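Local coordinates for ESX-5 secretion-associated protein EspG5 (Mycobacterium marinum, PDB 6VJ5) that acts as a specific cytoplasmic chaperone for cognate PE/PPE proteins, preventing aggregation of PE/PPE dimers and supporting secretion of LipY and PE31/PPE18, at residues V55-E58 with G64-V67; M75-A80 with G124-S129; G157-H162 with G249-L254; L180-S185 with G197-M202. One frame throughout, in Å; residues are numbered along the deposited sequence.

Interaction 1 of 4, residues V55-E58 with G64-V67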
loop_
_atom_site.group_PDB
_atom_site.type_symbol
_atom_site.label_atom_id
_atom_site.label_comp_id
_atom_site.label_asym_id
_atom_site.label_seq_id
_atom_site.Cartn_x
_atom_site.Cartn_y
_atom_site.Cartn_z
ATOM N N VAL C 55 -0.469 22.393 -10.361
ATOM C CA VAL C 55 0.812 22.756 -10.957
ATOM C C VAL C 55 0.951 22.127 -12.337
ATOM O O VAL C 55 1.439 22.764 -13.279
ATOM C CB VAL C 55 1.965 22.343 -10.023
ATOM C CG1 VAL C 55 3.311 22.585 -10.685
ATOM C CG2 VAL C 55 1.859 23.097 -8.702
ATOM N N MET C 56 0.516 20.872 -12.482
ATOM C CA MET C 56 0.563 20.216 -13.782
ATOM C C MET C 56 -0.515 20.736 -14.724
ATOM O O MET C 56 -0.363 20.611 -15.943
ATOM C CB MET C 56 0.427 18.700 -13.611
ATOM C CG MET C 56 1.594 18.062 -12.873
ATOM S SD MET C 56 1.852 16.317 -13.260
ATOM C CE MET C 56 0.739 15.522 -12.099
ATOM N N ARG C 57 -1.601 21.308 -14.193
ATOM C CA ARG C 57 -2.611 21.901 -15.064
ATOM C C ARG C 57 -2.100 23.178 -15.718
ATOM O O ARG C 57 -2.536 23.529 -16.822
ATOM C CB ARG C 57 -3.890 22.201 -14.279
ATOM C CG ARG C 57 -4.676 20.975 -13.859
ATOM C CD ARG C 57 -6.058 21.349 -13.325
ATOM N NE ARG C 57 -6.840 20.162 -12.985
ATOM C CZ ARG C 57 -6.964 19.669 -11.756
ATOM N NH1 ARG C 57 -6.365 20.261 -10.728
ATOM N NH2 ARG C 57 -7.692 18.579 -11.554
ATOM N N GLU C 58 -1.184 23.886 -15.056
ATOM C CA GLU C 58 -0.662 25.128 -15.611
ATOM C C GLU C 58 0.336 24.865 -16.729
ATOM O O GLU C 58 0.377 25.611 -17.714
ATOM C CB GLU C 58 -0.021 25.962 -14.505
ATOM C CG GLU C 58 -1.014 26.454 -13.473
ATOM C CD GLU C 58 -0.358 27.226 -12.350
ATOM O OE1 GLU C 58 0.888 27.192 -12.253
ATOM O OE2 GLU C 58 -1.086 27.869 -11.565
ATOM N N GLY C 64 -7.722 19.763 -17.805
ATOM C CA GLY C 64 -8.869 19.352 -17.022
ATOM C C GLY C 64 -8.574 18.106 -16.215
ATOM O O GLY C 64 -7.929 18.175 -15.163
ATOM N N ASP C 65 -9.043 16.956 -16.701
ATOM C CA ASP C 65 -8.750 15.668 -16.084
ATOM C C ASP C 65 -8.076 14.713 -17.059
ATOM O O ASP C 65 -7.851 13.545 -16.719
ATOM C CB ASP C 65 -10.032 15.035 -15.537
ATOM C CG ASP C 65 -10.602 15.802 -14.360
ATOM O OD1 ASP C 65 -9.809 16.264 -13.512
ATOM O OD2 ASP C 65 -11.839 15.947 -14.285
ATOM N N THR C 66 -7.758 15.171 -18.264
ATOM C CA THR C 66 -7.133 14.342 -19.284
ATOM C C THR C 66 -5.675 14.758 -19.425
ATOM O O THR C 66 -5.368 15.954 -19.484
ATOM C CB THR C 66 -7.864 14.470 -20.624
ATOM O OG1 THR C 66 -7.515 15.711 -21.247
ATOM C CG2 THR C 66 -9.376 14.414 -20.412
ATOM N N VAL C 67 -4.786 13.778 -19.453
ATOM C CA VAL C 67 -3.362 14.041 -19.608
ATOM C C VAL C 67 -3.067 14.327 -21.073
ATOM O O VAL C 67 -3.575 13.641 -21.967
ATOM C CB VAL C 67 -2.538 12.847 -19.092
ATOM C CG1 VAL C 67 -1.059 13.063 -19.366
ATOM C CG2 VAL C 67 -2.777 12.632 -17.603
#

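Interaction 2 of 4, residues M75-A80 with G124-S129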
loop_
_atom_site.group_PDB
_atom_site.type_symbol
_atom_site.label_atom_id
_atom_site.label_comp_id
_atom_site.label_asym_id
_atom_site.label_seq_id
_atom_site.Cartn_x
_atom_site.Cartn_y
_atom_site.Cartn_z
ATOM N N MET C 75 4.182 7.823 -21.267
ATOM C CA MET C 75 3.967 7.068 -20.038
ATOM C C MET C 75 3.567 5.630 -20.329
ATOM O O MET C 75 3.885 4.724 -19.548
ATOM C CB MET C 75 2.887 7.739 -19.195
ATOM C CG MET C 75 3.170 9.185 -18.876
ATOM S SD MET C 75 4.623 9.336 -17.828
ATOM C CE MET C 75 3.942 8.834 -16.245
ATOM N N ARG C 76 2.859 5.401 -21.434
ATOM C CA ARG C 76 2.445 4.045 -21.774
ATOM C C ARG C 76 3.631 3.191 -22.194
ATOM O O ARG C 76 3.595 1.966 -22.041
ATOM C CB ARG C 76 1.397 4.087 -22.881
ATOM C CG ARG C 76 0.121 4.807 -22.476
ATOM C CD ARG C 76 -0.932 3.825 -22.006
ATOM N NE ARG C 76 -1.986 4.469 -21.226
ATOM C CZ ARG C 76 -2.885 5.311 -21.726
ATOM N NH1 ARG C 76 -2.857 5.635 -23.012
ATOM N NH2 ARG C 76 -3.808 5.839 -20.932
ATOM N N VAL C 77 4.681 3.811 -22.732
ATOM C CA VAL C 77 5.898 3.065 -23.027
ATOM C C VAL C 77 6.549 2.600 -21.731
ATOM O O VAL C 77 6.864 1.415 -21.562
ATOM C CB VAL C 77 6.860 3.922 -23.868
ATOM C CG1 VAL C 77 7.999 3.073 -24.414
ATOM C CG2 VAL C 77 6.112 4.608 -25.009
ATOM N N LEU C 78 6.745 3.527 -20.788
ATOM C CA LEU C 78 7.284 3.163 -19.481
ATOM C C LEU C 78 6.409 2.113 -18.806
ATOM O O LEU C 78 6.909 1.217 -18.112
ATOM C CB LEU C 78 7.399 4.409 -18.599
ATOM C CG LEU C 78 8.118 5.625 -19.182
ATOM C CD1 LEU C 78 7.846 6.876 -18.354
ATOM C CD2 LEU C 78 9.619 5.378 -19.275
ATOM N N ALA C 79 5.091 2.197 -19.015
ATOM C CA ALA C 79 4.158 1.338 -18.295
ATOM C C ALA C 79 4.201 -0.107 -18.779
ATOM O O ALA C 79 3.973 -1.027 -17.986
ATOM C CB ALA C 79 2.737 1.887 -18.427
ATOM N N ALA C 80 4.474 -0.337 -20.064
ATOM C CA ALA C 80 4.478 -1.691 -20.624
ATOM C C ALA C 80 5.499 -1.768 -21.748
ATOM O O ALA C 80 5.153 -1.965 -22.919
ATOM C CB ALA C 80 3.086 -2.078 -21.120
ATOM N N GLY C 124 7.531 -1.162 -29.266
ATOM C CA GLY C 124 7.578 -1.161 -30.715
ATOM C C GLY C 124 8.815 -0.458 -31.231
ATOM O O GLY C 124 9.918 -1.005 -31.166
ATOM N N GLN C 125 8.640 0.756 -31.753
ATOM C CA GLN C 125 9.756 1.604 -32.154
ATOM C C GLN C 125 9.747 2.933 -31.408
ATOM O O GLN C 125 10.514 3.840 -31.754
ATOM C CB GLN C 125 9.728 1.852 -33.666
ATOM C CG GLN C 125 9.802 0.590 -34.518
ATOM C CD GLN C 125 8.433 0.091 -34.944
ATOM O OE1 GLN C 125 8.068 -1.054 -34.680
ATOM N NE2 GLN C 125 7.670 0.949 -35.616
ATOM N N HIS C 126 8.880 3.082 -30.411
ATOM C CA HIS C 126 8.789 4.304 -29.622
ATOM C C HIS C 126 9.769 4.201 -28.458
ATOM O O HIS C 126 9.585 3.378 -27.555
ATOM C CB HIS C 126 7.356 4.502 -29.137
ATOM C CG HIS C 126 7.071 5.880 -28.637
ATOM N ND1 HIS C 126 5.820 6.277 -28.217
ATOM C CD2 HIS C 126 7.878 6.956 -28.484
ATOM C CE1 HIS C 126 5.868 7.538 -27.826
ATOM N NE2 HIS C 126 7.106 7.973 -27.978
ATOM N N TRP C 127 10.817 5.025 -28.491
ATOM C CA TRP C 127 11.832 5.057 -27.443
ATOM C C TRP C 127 11.593 6.277 -26.561
ATOM O O TRP C 127 11.562 7.409 -27.056
ATOM C CB TRP C 127 13.244 5.105 -28.032
ATOM C CG TRP C 127 13.825 3.761 -28.355
ATOM C CD1 TRP C 127 13.804 3.128 -29.562
ATOM C CD2 TRP C 127 14.520 2.887 -27.455
ATOM N NE1 TRP C 127 14.438 1.912 -29.470
ATOM C CE2 TRP C 127 14.891 1.742 -28.188
ATOM C CE3 TRP C 127 14.866 2.962 -26.102
ATOM C CZ2 TRP C 127 15.586 0.680 -27.612
ATOM C CZ3 TRP C 127 15.558 1.906 -25.533
ATOM C CH2 TRP C 127 15.909 0.780 -26.288
ATOM N N VAL C 128 11.445 6.047 -25.256
ATOM C CA VAL C 128 11.155 7.100 -24.291
ATOM C C VAL C 128 12.229 7.099 -23.213
ATOM O O VAL C 128 12.798 6.056 -22.876
ATOM C CB VAL C 128 9.748 6.912 -23.676
ATOM C CG1 VAL C 128 9.520 7.867 -22.517
ATOM C CG2 VAL C 128 8.671 7.099 -24.748
ATOM N N SER C 129 12.509 8.287 -22.679
ATOM C CA SER C 129 13.532 8.479 -21.660
ATOM C C SER C 129 12.885 8.926 -20.356
ATOM O O SER C 129 12.053 9.838 -20.354
ATOM C CB SER C 129 14.563 9.522 -22.104
ATOM O OG SER C 129 14.207 10.823 -21.654
#

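Interaction 3 of 4, residues G157-H162 with G249-L254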
loop_
_atom_site.group_PDB
_atom_site.type_symbol
_atom_site.label_atom_id
_atom_site.label_comp_id
_atom_site.label_asym_id
_atom_site.label_seq_id
_atom_site.Cartn_x
_atom_site.Cartn_y
_atom_site.Cartn_z
ATOM N N GLY C 157 26.331 11.145 -20.280
ATOM C CA GLY C 157 25.873 11.337 -18.912
ATOM C C GLY C 157 27.008 11.224 -17.908
ATOM O O GLY C 157 27.049 11.945 -16.907
ATOM N N LEU C 158 27.941 10.308 -18.160
ATOM C CA LEU C 158 29.058 10.119 -17.243
ATOM C C LEU C 158 30.018 11.302 -17.296
ATOM O O LEU C 158 30.400 11.848 -16.254
ATOM C CB LEU C 158 29.774 8.811 -17.571
ATOM C CG LEU C 158 30.961 8.453 -16.681
ATOM C CD1 LEU C 158 30.596 8.611 -15.216
ATOM C CD2 LEU C 158 31.421 7.032 -16.967
ATOM N N GLU C 159 30.401 11.727 -18.504
ATOM C CA GLU C 159 31.280 12.886 -18.628
ATOM C C GLU C 159 30.650 14.134 -18.018
ATOM O O GLU C 159 31.367 15.009 -17.519
ATOM C CB GLU C 159 31.626 13.139 -20.097
ATOM C CG GLU C 159 32.365 11.994 -20.793
ATOM C CD GLU C 159 33.851 11.957 -20.473
ATOM O OE1 GLU C 159 34.282 12.689 -19.564
ATOM O OE2 GLU C 159 34.592 11.197 -21.136
ATOM N N SER C 160 29.320 14.242 -18.044
ATOM C CA SER C 160 28.673 15.393 -17.426
ATOM C C SER C 160 28.867 15.433 -15.916
ATOM O O SER C 160 28.608 16.475 -15.307
ATOM C CB SER C 160 27.174 15.409 -17.744
ATOM O OG SER C 160 26.472 14.443 -16.982
ATOM N N ILE C 161 29.305 14.339 -15.308
ATOM C CA ILE C 161 29.612 14.288 -13.890
ATOM C C ILE C 161 31.097 14.501 -13.638
ATOM O O ILE C 161 31.479 15.284 -12.771
ATOM C CB ILE C 161 29.134 12.947 -13.290
ATOM C CG1 ILE C 161 27.614 12.824 -13.390
ATOM C CG2 ILE C 161 29.590 12.822 -11.845
ATOM C CD1 ILE C 161 27.102 11.430 -13.106
ATOM N N HIS C 162 31.945 13.819 -14.404
ATOM C CA HIS C 162 33.380 13.823 -14.159
ATOM C C HIS C 162 34.080 13.349 -15.420
ATOM O O HIS C 162 33.721 12.307 -15.977
ATOM C CB HIS C 162 33.731 12.917 -12.974
ATOM C CG HIS C 162 35.201 12.703 -12.784
ATOM N ND1 HIS C 162 35.890 11.693 -13.417
ATOM C CD2 HIS C 162 36.107 13.357 -12.020
ATOM C CE1 HIS C 162 37.161 11.738 -13.059
ATOM N NE2 HIS C 162 37.319 12.739 -12.212
ATOM N N GLY C 249 43.774 6.316 -11.892
ATOM C CA GLY C 249 44.425 5.793 -13.067
ATOM C C GLY C 249 43.578 5.737 -14.311
ATOM O O GLY C 249 43.979 5.100 -15.286
ATOM N N GLY C 250 42.416 6.375 -14.311
ATOM C CA GLY C 250 41.563 6.425 -15.483
ATOM C C GLY C 250 40.280 5.634 -15.292
ATOM O O GLY C 250 40.007 5.065 -14.234
ATOM N N ARG C 251 39.501 5.613 -16.374
ATOM C CA ARG C 251 38.178 5.009 -16.376
ATOM C C ARG C 251 38.250 3.568 -16.860
ATOM O O ARG C 251 38.790 3.293 -17.937
ATOM C CB ARG C 251 37.233 5.811 -17.270
ATOM C CG ARG C 251 35.814 5.266 -17.329
ATOM C CD ARG C 251 34.924 6.207 -18.115
ATOM N NE ARG C 251 34.766 7.488 -17.433
ATOM C CZ ARG C 251 34.478 8.629 -18.046
ATOM N NH1 ARG C 251 34.323 8.649 -19.367
ATOM N NH2 ARG C 251 34.346 9.748 -17.341
ATOM N N ILE C 252 37.687 2.660 -16.067
ATOM C CA ILE C 252 37.716 1.229 -16.343
ATOM C C ILE C 252 36.301 0.746 -16.626
ATOM O O ILE C 252 35.317 1.282 -16.101
ATOM C CB ILE C 252 38.329 0.448 -15.161
ATOM C CG1 ILE C 252 39.681 1.050 -14.776
ATOM C CG2 ILE C 252 38.464 -1.025 -15.505
ATOM C CD1 ILE C 252 40.357 0.363 -13.602
ATOM N N ALA C 253 36.206 -0.288 -17.461
ATOM C CA ALA C 253 34.939 -0.906 -17.823
ATOM C C ALA C 253 34.971 -2.375 -17.437
ATOM O O ALA C 253 35.924 -3.084 -17.769
ATOM C CB ALA C 253 34.662 -0.769 -19.323
ATOM N N LEU C 254 33.923 -2.829 -16.753
ATOM C CA LEU C 254 33.793 -4.214 -16.328
ATOM C C LEU C 254 32.460 -4.759 -16.810
ATOM O O LEU C 254 31.430 -4.087 -16.703
ATOM C CB LEU C 254 33.874 -4.336 -14.805
ATOM C CG LEU C 254 35.099 -3.706 -14.147
ATOM C CD1 LEU C 254 34.786 -3.311 -12.716
ATOM C CD2 LEU C 254 36.263 -4.680 -14.189
#

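Interaction 4 of 4, residues L180-S185 with G197-M202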
loop_
_atom_site.group_PDB
_atom_site.type_symbol
_atom_site.label_atom_id
_atom_site.label_comp_id
_atom_site.label_asym_id
_atom_site.label_seq_id
_atom_site.Cartn_x
_atom_site.Cartn_y
_atom_site.Cartn_z
ATOM N N LEU C 180 35.339 -12.463 -7.847
ATOM C CA LEU C 180 34.611 -11.855 -6.739
ATOM C C LEU C 180 35.236 -12.245 -5.410
ATOM O O LEU C 180 35.345 -11.419 -4.496
ATOM C CB LEU C 180 33.147 -12.270 -6.781
ATOM C CG LEU C 180 32.348 -11.702 -7.956
ATOM C CD1 LEU C 180 31.317 -12.760 -8.348
ATOM C CD2 LEU C 180 31.703 -10.383 -7.629
ATOM N N GLU C 181 35.658 -13.504 -5.291
ATOM C CA GLU C 181 36.294 -13.964 -4.062
ATOM C C GLU C 181 37.607 -13.234 -3.816
ATOM O O GLU C 181 37.901 -12.833 -2.681
ATOM C CB GLU C 181 36.519 -15.471 -4.145
ATOM C CG GLU C 181 37.177 -16.066 -2.921
ATOM C CD GLU C 181 37.021 -17.570 -2.859
ATOM O OE1 GLU C 181 36.343 -18.134 -3.743
ATOM O OE2 GLU C 181 37.574 -18.186 -1.925
ATOM N N ALA C 182 38.400 -13.027 -4.875
ATOM C CA ALA C 182 39.681 -12.342 -4.717
ATOM C C ALA C 182 39.478 -10.842 -4.519
ATOM O O ALA C 182 40.225 -10.191 -3.781
ATOM C CB ALA C 182 40.576 -12.600 -5.930
ATOM N N THR C 183 38.485 -10.269 -5.197
ATOM C CA THR C 183 38.180 -8.859 -4.987
ATOM C C THR C 183 37.671 -8.611 -3.570
ATOM O O THR C 183 38.028 -7.607 -2.944
ATOM C CB THR C 183 37.149 -8.389 -6.012
ATOM O OG1 THR C 183 37.637 -8.623 -7.339
ATOM C CG2 THR C 183 36.871 -6.915 -5.835
ATOM N N LYS C 184 36.849 -9.518 -3.042
ATOM C CA LYS C 184 36.326 -9.335 -1.689
ATOM C C LYS C 184 37.453 -9.351 -0.661
ATOM O O LYS C 184 37.518 -8.481 0.217
ATOM C CB LYS C 184 35.284 -10.415 -1.389
ATOM C CG LYS C 184 34.754 -10.414 0.040
ATOM C CD LYS C 184 34.204 -9.059 0.442
ATOM C CE LYS C 184 33.026 -8.650 -0.420
ATOM N NZ LYS C 184 32.363 -7.452 0.167
ATOM N N SER C 185 38.362 -10.326 -0.765
ATOM C CA SER C 185 39.511 -10.365 0.134
ATOM C C SER C 185 40.363 -9.108 -0.001
ATOM O O SER C 185 40.811 -8.543 1.003
ATOM C CB SER C 185 40.358 -11.604 -0.150
ATOM O OG SER C 185 39.592 -12.788 -0.031
ATOM N N GLY C 197 48.221 -10.168 -4.792
ATOM C CA GLY C 197 48.827 -11.391 -5.269
ATOM C C GLY C 197 47.937 -12.284 -6.103
ATOM O O GLY C 197 48.298 -12.618 -7.233
ATOM N N ASP C 198 46.787 -12.691 -5.570
ATOM C CA ASP C 198 45.953 -13.649 -6.286
ATOM C C ASP C 198 45.198 -13.023 -7.451
ATOM O O ASP C 198 44.688 -13.756 -8.304
ATOM C CB ASP C 198 44.972 -14.323 -5.325
ATOM C CG ASP C 198 45.659 -15.314 -4.393
ATOM O OD1 ASP C 198 46.063 -14.899 -3.287
ATOM O OD2 ASP C 198 45.804 -16.499 -4.767
ATOM N N LEU C 199 45.111 -11.697 -7.520
ATOM C CA LEU C 199 44.616 -11.080 -8.745
ATOM C C LEU C 199 45.656 -11.182 -9.852
ATOM O O LEU C 199 45.319 -11.504 -10.998
ATOM C CB LEU C 199 44.223 -9.630 -8.480
ATOM C CG LEU C 199 42.804 -9.527 -7.909
ATOM C CD1 LEU C 199 42.715 -10.091 -6.503
ATOM C CD2 LEU C 199 42.320 -8.083 -7.925
ATOM N N ARG C 200 46.930 -10.947 -9.523
ATOM C CA ARG C 200 47.997 -11.161 -10.494
ATOM C C ARG C 200 48.078 -12.627 -10.903
ATOM O O ARG C 200 48.252 -12.944 -12.085
ATOM C CB ARG C 200 49.336 -10.692 -9.919
ATOM C CG ARG C 200 49.604 -9.196 -10.070
ATOM C CD ARG C 200 51.049 -8.844 -9.715
ATOM N NE ARG C 200 51.280 -8.869 -8.275
ATOM C CZ ARG C 200 50.942 -7.878 -7.452
ATOM N NH1 ARG C 200 50.358 -6.784 -7.931
ATOM N NH2 ARG C 200 51.183 -7.981 -6.152
ATOM N N ARG C 201 47.941 -13.541 -9.942
ATOM C CA ARG C 201 47.985 -14.961 -10.269
ATOM C C ARG C 201 46.829 -15.374 -11.171
ATOM O O ARG C 201 46.877 -16.453 -11.772
ATOM C CB ARG C 201 47.984 -15.782 -8.984
ATOM C CG ARG C 201 48.252 -17.258 -9.186
ATOM C CD ARG C 201 48.138 -18.002 -7.867
ATOM N NE ARG C 201 49.414 -18.085 -7.164
ATOM C CZ ARG C 201 49.846 -17.197 -6.273
ATOM N NH1 ARG C 201 49.109 -16.137 -5.964
ATOM N NH2 ARG C 201 51.023 -17.371 -5.687
ATOM N N MET C 202 45.800 -14.539 -11.294
ATOM C CA MET C 202 44.729 -14.779 -12.253
ATOM C C MET C 202 45.062 -14.252 -13.645
ATOM O O MET C 202 44.233 -14.377 -14.555
ATOM C CB MET C 202 43.427 -14.138 -11.761
ATOM C CG MET C 202 42.348 -15.131 -11.358
ATOM S SD MET C 202 40.867 -14.351 -10.683
ATOM C CE MET C 202 41.538 -13.558 -9.214
#

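Interaction 1 of 4, residues V55-E58 with G64-V67
Gly64 O takes a hydrogen bond from Arg57 NE at 3.1 Å. It joins the last turn of helix 51-58 to the turn of a tiny beta hairpin. The hairpin pairs strand 62-63 with strand 66-67, and Gly64 and Asp65 form its two-residue turn. Gly64 has a positive phi of 62°, close to what the first position of a type II' turn needs.

The bond is well made. Its N-H...O angle is 162°. The donor lies in the carbonyl plane, on a lone pair of Gly64 O, and the oxygen sits close to the guanidinium plane. The arginine chain is extended from CG to NE, which carries the flat group away from the helix to the turn.

Asp65 reaches the same edge of the guanidinium. Asp65 OD1 makes a long salt bridge to Arg57 NH2, at 3.7 Å. The two side chains run side by side and point the same way, but the carboxylate plane is turned 69° from the guanidinium plane. This pairing is loose, and the stronger partner of NH2 is Asn48 OD1.

The contact lies at the surface. Nearby, backbone bonding between Met56 and Val62 also ties helix to hairpin, and Met56 and Val67 pack on helix 14-23. Thr66 OG1 is hydrogen-bonded to Val63 O, across the turn.

Interaction 2 of 4, residues M75-A80 with G124-S129
Val77 and Val128 meet where helix 69-79 packs on the large antiparallel sheet, with Leu78 as the third main contributor. This is a helix-on-sheet layer. The axis of the short helical segment passes 8.2 Å from that of strand 126-129, and the two cross at 91°.

Val77 has the most surface buried here. Its CB points at the strand, and its two methyls do different work. Val77 CG1 lies anti to the backbone N (chi1 -169°) and approaches His126 O at 3.5 Å. CG2 lies over the strand side chains. Val77 CG2 touches Val128 CG2 at 3.6 Å. Val77 CG2 also sits over one face of the His126 imidazole as a CH-pi contact, 4.0 Å from the ring centroid. It is 28° off the ring normal. Val128 CG2 lies over the same ring face, displaced toward the rim. One face of the histidine is thus covered by two methyls, one from each segment.

Leu78 adds a lighter touch. Its side chain crosses Val128 at about a right angle, and Leu78 CD2 meets Val128 CG1 at 4.1 Å. Leu78 also packs on Phe17 of helix 14-23 and on Ala121 of strand 115-123, so it joins the two helices to the sheet. Val128 in turn rests on Val139 of the adjoining strand 136-141.

The valines and Leu78 are buried, and the packing is apolar. The polar end of His126 is served by the sheet side, where NE2 is hydrogen-bonded to Asp141 OD1.

Interaction 3 of 4, residues G157-H162 with G249-L254
Leu158 and Arg251 form the close-packed part of this contact. They come from opposite directions, and Leu158 CD2 lies over one face of the guanidinium, 3.4 Å from Arg251 NE. The backbones stay well apart. The nearest CA atoms, of His162 and Arg251, are 10.3 Å from each other, so the long arginine spans the gap. It starts with CG anti to the backbone N and bends at chi3 (-66°), which turns the guanidinium under the leucine.

Glu159 makes the partly exposed side, with a polar and less flatly matched contact. Glu159 OE2 forms a salt bridge with Arg251 NH1 at 3.1 Å, with an N-H...O angle of 153°. The donor comes from above the carboxylate plane, and the two flat groups are 69° apart. This is a single oblique bond, not a paired, coplanar one. At the guanidinium edge, His162 O is 3.0 Å from Arg251 NH2.

The arginine is buried, and its charge has a second acidic partner: Asp246 OD1 forms a salt bridge with Arg251 NE. Asp246 OD2 also accepts a hydrogen bond from His162 ND1. One carboxylate therefore links both segments, and the two acids probably balance the buried charge.

The arrangement is a helix-on-sheet interface, in which a buried arginine of strand 250-256 ties the last part of helix 147-159 and the residues after it to the antiparallel sheet.

Interaction 4 of 4, residues L180-S185 with G197-M202
Ala182 CB points from helix 176-188 at the short helix 197-200 and meets two side chains there. Leu199 brings its CD1 methyl to 3.3 Å from Ala182 CB, a tight fit. Leu199 CD1 is also 3.7 Å from Ala182 O. Leu199 CB does not itself aim at the partner helix. The end of the side chain turns in instead, with chi2 near 69° placing CD1 against the alanine.

Met202 comes in three residues after Leu199. Its chain is bent at chi3 (-63°), so the terminal Met202 CE folds back and rests 3.6 Å from Ala182 CB. The small alanine side chain is thus met by a leucine methyl and a methionine methyl. The helices can come close here, and the CA atoms of Ala182 and Leu199 are 6.5 Å apart.

Leu199 also packs on Trp186, and Met202 on Glu178, so both lean along helix 176-188. Another protein chain of the assembly touches the same helix at Leu180, Thr183 and Lys184.

The chemistry across the two segments is apolar. Van der Waals packing and burial of methyl groups join the helices here, without directional polar bonds to fix their register.

The contacts run along the elongated EspG fold. Interaction 1 and interaction 4 lie on opposite sides of the chain's centre, with their centres about 56 Å apart. Interactions 2 and 3 lie between them and share the large antiparallel sheet, about 28 Å apart between centres. Interactions 1, 2 and 3 follow one another in sequence. Interaction 4 falls between the two segments of interaction 3, and its centre is about 23 Å from that of interaction 3. Strand 66-67 leads directly into helix 69-79, linking interactions 1 and 2. Interactions 2 and 3 join helices to the sheet, while interactions 1 and 4 hold peripheral helices. Another protein chain touches segments of interactions 3 and 4, but not those of 1 and 2.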